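Local coordinates for pesticidal crystal protein CRY4AA (PDB 2C9K) that kills mosquito larvae by binding midgut epithelial cells and promoting their colloid-osmotic lysis, as the active form of a delta-endotoxin, at residues F301-T314 against L367-F379. Residues are numbered along the deposited sequence; the frame is centred on the assembly and turned at random.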
loop_
_atom_site.group_PDB
_atom_site.type_symbol
_atom_site.label_atom_id
_atom_site.label_comp_id
_atom_site.label_asym_id
_atom_site.label_seq_id
_atom_site.Cartn_x
_atom_site.Cartn_y
_atom_site.Cartn_z
ATOM N N PHE A 301 13.619 -3.005 -23.777
ATOM C CA PHE A 301 15.025 -3.322 -23.530
ATOM C C PHE A 301 15.833 -3.449 -24.819
ATOM O O PHE A 301 15.479 -4.223 -25.706
ATOM C CB PHE A 301 15.150 -4.635 -22.753
ATOM C CG PHE A 301 14.764 -4.531 -21.312
ATOM C CD1 PHE A 301 13.439 -4.329 -20.945
ATOM C CD2 PHE A 301 15.730 -4.627 -20.317
ATOM C CE1 PHE A 301 13.078 -4.226 -19.598
ATOM C CE2 PHE A 301 15.382 -4.525 -18.968
ATOM C CZ PHE A 301 14.056 -4.324 -18.607
ATOM N N TYR A 302 16.920 -2.688 -24.916
ATOM C CA TYR A 302 17.788 -2.747 -26.087
ATOM C C TYR A 302 18.840 -3.844 -25.914
ATOM O O TYR A 302 19.435 -3.980 -24.846
ATOM C CB TYR A 302 18.521 -1.425 -26.304
ATOM C CG TYR A 302 17.660 -0.258 -26.701
ATOM C CD1 TYR A 302 17.122 0.597 -25.742
ATOM C CD2 TYR A 302 17.421 0.024 -28.043
ATOM C CE1 TYR A 302 16.368 1.714 -26.114
ATOM C CE2 TYR A 302 16.669 1.132 -28.427
ATOM C CZ TYR A 302 16.149 1.972 -27.458
ATOM O OH TYR A 302 15.407 3.063 -27.840
ATOM N N GLU A 303 19.070 -4.621 -26.969
ATOM C CA GLU A 303 20.067 -5.687 -26.941
ATOM C C GLU A 303 21.214 -5.274 -27.854
ATOM O O GLU A 303 21.090 -4.314 -28.611
ATOM C CB GLU A 303 19.466 -6.990 -27.457
ATOM C CG GLU A 303 18.852 -6.842 -28.836
ATOM C CD GLU A 303 18.483 -8.167 -29.457
ATOM O OE1 GLU A 303 17.701 -8.921 -28.839
ATOM O OE2 GLU A 303 18.976 -8.449 -30.569
ATOM N N LYS A 304 22.326 -5.998 -27.792
ATOM C CA LYS A 304 23.470 -5.670 -28.635
ATOM C C LYS A 304 23.289 -6.209 -30.055
ATOM O O LYS A 304 22.678 -7.262 -30.258
ATOM C CB LYS A 304 24.760 -6.222 -28.014
ATOM C CG LYS A 304 25.200 -5.465 -26.765
ATOM C CD LYS A 304 26.512 -5.975 -26.201
ATOM C CE LYS A 304 26.365 -7.364 -25.616
ATOM N NZ LYS A 304 27.650 -7.821 -25.004
ATOM N N ALA A 305 23.815 -5.473 -31.033
ATOM C CA ALA A 305 23.718 -5.860 -32.440
ATOM C C ALA A 305 24.319 -7.232 -32.727
ATOM O O ALA A 305 23.893 -7.919 -33.657
ATOM C CB ALA A 305 24.392 -4.821 -33.308
ATOM N N GLN A 306 25.307 -7.631 -31.933
ATOM C CA GLN A 306 25.951 -8.922 -32.124
ATOM C C GLN A 306 24.912 -10.031 -32.236
ATOM O O GLN A 306 23.720 -9.808 -32.022
ATOM C CB GLN A 306 26.886 -9.229 -30.954
ATOM C CG GLN A 306 26.173 -9.627 -29.669
ATOM C CD GLN A 306 27.132 -10.019 -28.553
ATOM O OE1 GLN A 306 27.820 -9.171 -27.978
ATOM N NE2 GLN A 306 27.182 -11.310 -28.246
ATOM N N THR A 307 25.377 -11.229 -32.574
ATOM C CA THR A 307 24.502 -12.387 -32.705
ATOM C C THR A 307 25.101 -13.538 -31.926
ATOM O O THR A 307 24.410 -14.495 -31.586
ATOM C CB THR A 307 24.366 -12.838 -34.162
ATOM O OG1 THR A 307 23.974 -11.724 -34.974
ATOM C CG2 THR A 307 23.320 -13.940 -34.272
ATOM N N THR A 308 26.398 -13.440 -31.658
ATOM C CA THR A 308 27.104 -14.472 -30.912
ATOM C C THR A 308 26.540 -14.549 -29.503
ATOM O O THR A 308 26.021 -13.561 -28.984
ATOM C CB THR A 308 28.600 -14.159 -30.833
ATOM O OG1 THR A 308 28.779 -12.830 -30.329
ATOM C CG2 THR A 308 29.239 -14.270 -32.211
ATOM N N PRO A 309 26.633 -15.726 -28.864
ATOM C CA PRO A 309 26.121 -15.922 -27.505
ATOM C C PRO A 309 26.562 -14.855 -26.506
ATOM O O PRO A 309 27.448 -14.039 -26.789
ATOM C CB PRO A 309 26.642 -17.310 -27.141
ATOM C CG PRO A 309 26.627 -18.022 -28.465
ATOM C CD PRO A 309 27.235 -16.970 -29.377
ATOM N N ASN A 310 25.925 -14.871 -25.338
ATOM C CA ASN A 310 26.223 -13.929 -24.266
ATOM C C ASN A 310 25.777 -12.501 -24.531
ATOM O O ASN A 310 26.472 -11.547 -24.170
ATOM C CB ASN A 310 27.716 -13.944 -23.954
ATOM C CG ASN A 310 28.164 -15.262 -23.396
ATOM O OD1 ASN A 310 27.612 -15.743 -22.405
ATOM N ND2 ASN A 310 29.170 -15.863 -24.023
ATOM N N ASN A 311 24.624 -12.351 -25.173
ATOM C CA ASN A 311 24.102 -11.020 -25.432
ATOM C C ASN A 311 23.333 -10.665 -24.159
ATOM O O ASN A 311 22.973 -11.541 -23.365
ATOM C CB ASN A 311 23.149 -11.023 -26.636
ATOM C CG ASN A 311 23.029 -9.650 -27.302
ATOM O OD1 ASN A 311 23.044 -8.610 -26.636
ATOM N ND2 ASN A 311 22.898 -9.647 -28.625
ATOM N N PHE A 312 23.111 -9.378 -23.948
ATOM C CA PHE A 312 22.370 -8.939 -22.788
ATOM C C PHE A 312 21.743 -7.600 -23.107
ATOM O O PHE A 312 22.045 -6.991 -24.138
ATOM C CB PHE A 312 23.285 -8.855 -21.555
ATOM C CG PHE A 312 24.490 -7.978 -21.735
ATOM C CD1 PHE A 312 24.359 -6.599 -21.871
ATOM C CD2 PHE A 312 25.765 -8.531 -21.753
ATOM C CE1 PHE A 312 25.477 -5.784 -22.021
ATOM C CE2 PHE A 312 26.886 -7.725 -21.901
ATOM C CZ PHE A 312 26.739 -6.346 -22.036
ATOM N N PHE A 313 20.848 -7.145 -22.238
ATOM C CA PHE A 313 20.201 -5.877 -22.480
ATOM C C PHE A 313 21.074 -4.727 -22.025
ATOM O O PHE A 313 21.388 -4.555 -20.848
ATOM C CB PHE A 313 18.824 -5.856 -21.826
ATOM C CG PHE A 313 17.851 -6.805 -22.468
ATOM C CD1 PHE A 313 17.259 -7.825 -21.731
ATOM C CD2 PHE A 313 17.556 -6.697 -23.826
ATOM C CE1 PHE A 313 16.388 -8.728 -22.337
ATOM C CE2 PHE A 313 16.687 -7.591 -24.443
ATOM C CZ PHE A 313 16.100 -8.611 -23.698
ATOM N N THR A 314 21.494 -3.961 -23.015
ATOM C CA THR A 314 22.344 -2.816 -22.817
ATOM C C THR A 314 21.704 -1.734 -21.970
ATOM O O THR A 314 22.319 -1.226 -21.034
ATOM C CB THR A 314 22.727 -2.249 -24.181
ATOM O OG1 THR A 314 23.983 -2.813 -24.574
ATOM C CG2 THR A 314 22.806 -0.739 -24.158
ATOM N N LEU A 367 33.020 -8.811 -9.708
ATOM C CA LEU A 367 34.065 -8.115 -10.453
ATOM C C LEU A 367 33.484 -6.935 -11.224
ATOM O O LEU A 367 32.264 -6.814 -11.377
ATOM C CB LEU A 367 34.749 -9.073 -11.426
ATOM C CG LEU A 367 35.547 -10.206 -10.783
ATOM C CD1 LEU A 367 36.124 -11.098 -11.866
ATOM C CD2 LEU A 367 36.665 -9.622 -9.917
ATOM N N ASN A 368 34.352 -6.052 -11.702
ATOM C CA ASN A 368 33.870 -4.923 -12.465
ATOM C C ASN A 368 33.545 -5.422 -13.861
ATOM O O ASN A 368 34.233 -5.097 -14.830
ATOM C CB ASN A 368 34.914 -3.824 -12.530
ATOM C CG ASN A 368 34.438 -2.639 -13.324
ATOM O OD1 ASN A 368 33.259 -2.298 -13.297
ATOM N ND2 ASN A 368 35.346 -2.001 -14.036
ATOM N N ASP A 369 32.486 -6.225 -13.942
ATOM C CA ASP A 369 32.036 -6.822 -15.195
ATOM C C ASP A 369 30.500 -6.773 -15.308
ATOM O O ASP A 369 29.798 -6.674 -14.302
ATOM C CB ASP A 369 32.537 -8.265 -15.258
ATOM C CG ASP A 369 33.011 -8.657 -16.638
ATOM O OD1 ASP A 369 33.567 -9.771 -16.769
ATOM O OD2 ASP A 369 32.827 -7.858 -17.590
ATOM N N TYR A 370 29.983 -6.846 -16.531
ATOM C CA TYR A 370 28.538 -6.769 -16.752
ATOM C C TYR A 370 27.705 -7.780 -15.966
ATOM O O TYR A 370 28.017 -8.968 -15.962
ATOM C CB TYR A 370 28.208 -6.936 -18.244
ATOM C CG TYR A 370 28.852 -5.915 -19.162
ATOM C CD1 TYR A 370 29.899 -6.274 -20.013
ATOM C CD2 TYR A 370 28.429 -4.590 -19.166
ATOM C CE1 TYR A 370 30.509 -5.336 -20.842
ATOM C CE2 TYR A 370 29.031 -3.645 -19.989
ATOM C CZ TYR A 370 30.075 -4.021 -20.824
ATOM O OH TYR A 370 30.690 -3.074 -21.620
ATOM N N ASN A 371 26.657 -7.304 -15.294
ATOM C CA ASN A 371 25.752 -8.191 -14.559
ATOM C C ASN A 371 24.318 -7.889 -14.990
ATOM O O ASN A 371 23.357 -8.128 -14.253
ATOM C CB ASN A 371 25.905 -8.052 -13.031
ATOM C CG ASN A 371 25.656 -6.636 -12.516
ATOM O OD1 ASN A 371 25.734 -6.396 -11.315
ATOM N ND2 ASN A 371 25.366 -5.702 -13.413
ATOM N N ASN A 372 24.212 -7.374 -16.215
ATOM C CA ASN A 372 22.956 -7.002 -16.860
ATOM C C ASN A 372 21.939 -8.131 -17.011
ATOM O O ASN A 372 22.257 -9.310 -16.860
ATOM C CB ASN A 372 23.239 -6.462 -18.263
ATOM C CG ASN A 372 24.079 -5.221 -18.251
ATOM O OD1 ASN A 372 25.073 -5.133 -17.527
ATOM N ND2 ASN A 372 23.696 -4.248 -19.069
ATOM N N ILE A 373 20.711 -7.740 -17.334
ATOM C CA ILE A 373 19.629 -8.683 -17.568
ATOM C C ILE A 373 19.752 -9.110 -19.032
ATOM O O ILE A 373 19.886 -8.267 -19.920
ATOM C CB ILE A 373 18.242 -8.017 -17.354
ATOM C CG1 ILE A 373 18.067 -7.624 -15.888
ATOM C CG2 ILE A 373 17.135 -8.967 -17.772
ATOM C CD1 ILE A 373 16.741 -6.952 -15.587
ATOM N N SER A 374 19.722 -10.411 -19.287
ATOM C CA SER A 374 19.829 -10.895 -20.654
ATOM C C SER A 374 18.569 -11.650 -21.065
ATOM O O SER A 374 18.357 -11.912 -22.247
ATOM C CB SER A 374 21.055 -11.803 -20.814
ATOM O OG SER A 374 20.879 -13.042 -20.144
ATOM N N LYS A 375 17.727 -11.986 -20.095
ATOM C CA LYS A 375 16.498 -12.709 -20.395
ATOM C C LYS A 375 15.419 -12.500 -19.324
ATOM O O LYS A 375 15.722 -12.405 -18.130
ATOM C CB LYS A 375 16.809 -14.201 -20.533
ATOM C CG LYS A 375 15.611 -15.053 -20.899
ATOM C CD LYS A 375 15.924 -16.528 -20.746
ATOM C CE LYS A 375 14.705 -17.379 -21.069
ATOM N NZ LYS A 375 14.225 -17.117 -22.452
ATOM N N MET A 376 14.160 -12.429 -19.750
ATOM C CA MET A 376 13.064 -12.241 -18.804
ATOM C C MET A 376 11.798 -13.015 -19.151
ATOM O O MET A 376 11.368 -13.056 -20.297
ATOM C CB MET A 376 12.720 -10.756 -18.666
ATOM C CG MET A 376 13.777 -9.941 -17.963
ATOM S SD MET A 376 13.309 -8.215 -17.854
ATOM C CE MET A 376 13.838 -7.639 -19.464
ATOM N N ASP A 377 11.208 -13.622 -18.132
ATOM C CA ASP A 377 9.986 -14.386 -18.281
ATOM C C ASP A 377 8.906 -13.698 -17.476
ATOM O O ASP A 377 8.924 -13.740 -16.242
ATOM C CB ASP A 377 10.161 -15.802 -17.735
ATOM C CG ASP A 377 11.042 -16.656 -18.605
ATOM O OD1 ASP A 377 11.433 -17.748 -18.137
ATOM O OD2 ASP A 377 11.334 -16.246 -19.752
ATOM N N PHE A 378 7.965 -13.072 -18.174
ATOM C CA PHE A 378 6.870 -12.391 -17.509
ATOM C C PHE A 378 5.673 -13.314 -17.323
ATOM O O PHE A 378 5.366 -14.148 -18.178
ATOM C CB PHE A 378 6.441 -11.160 -18.313
ATOM C CG PHE A 378 7.552 -10.183 -18.557
ATOM C CD1 PHE A 378 8.418 -10.347 -19.636
ATOM C CD2 PHE A 378 7.760 -9.116 -17.691
ATOM C CE1 PHE A 378 9.475 -9.463 -19.848
ATOM C CE2 PHE A 378 8.815 -8.228 -17.896
ATOM C CZ PHE A 378 9.675 -8.404 -18.978
ATOM N N PHE A 379 5.022 -13.179 -16.178
ATOM C CA PHE A 379 3.827 -13.947 -15.888
ATOM C C PHE A 379 2.712 -12.918 -15.820
ATOM O O PHE A 379 2.452 -12.305 -14.785
ATOM C CB PHE A 379 3.982 -14.719 -14.587
ATOM C CG PHE A 379 4.846 -15.938 -14.723
ATOM C CD1 PHE A 379 4.528 -16.924 -15.657
ATOM C CD2 PHE A 379 5.978 -16.104 -13.930
ATOM C CE1 PHE A 379 5.324 -18.060 -15.801
ATOM C CE2 PHE A 379 6.781 -17.236 -14.065
ATOM C CZ PHE A 379 6.453 -18.218 -15.005
#
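Two hydrogen bonds tie Phe313 to Asn372 and Ile373, where the strand 373-381 begins. The backbone N of Phe313 donates to Ile373 O at 2.7 Å. Phe313 O accepts ND2 of Asn372 at 2.9 Å in a nearly straight bond. That oxygen lies in the amide plane of Asn372. The Asn372 side chain has CG beside its backbone N (chi1 -62°), which turns the amide toward Phe313.

The aromatic contacts lie to both sides of this pair of bonds. CE of Met376 sits over the centre of the Phe301 ring, 3.3 Å from the centroid, a CH-pi contact. The Met376 chain bends at chi3 (-84°) to bring the methyl there. SD lies obliquely to the same ring, a Met-aromatic contact. Farther along, CZ of Phe312 meets one face of the Tyr370 ring, 3.6 Å from CG of Tyr370. The two planes are 39° apart. Phe313 CD1 also touches Ile373 CG2 at 4.1 Å.

Within 301-314, the Asn311 amide bridges the turn by bonding both N and O of Lys304.

The contact joins two antiparallel sheets of the middle delta-endotoxin domain near the ends of their strands. Leu391 adds to the apolar side, touching both Phe301 and Met376. The chemistry implies a mostly apolar junction between sheets, with two directional bonds fixing Phe313 against 372-373.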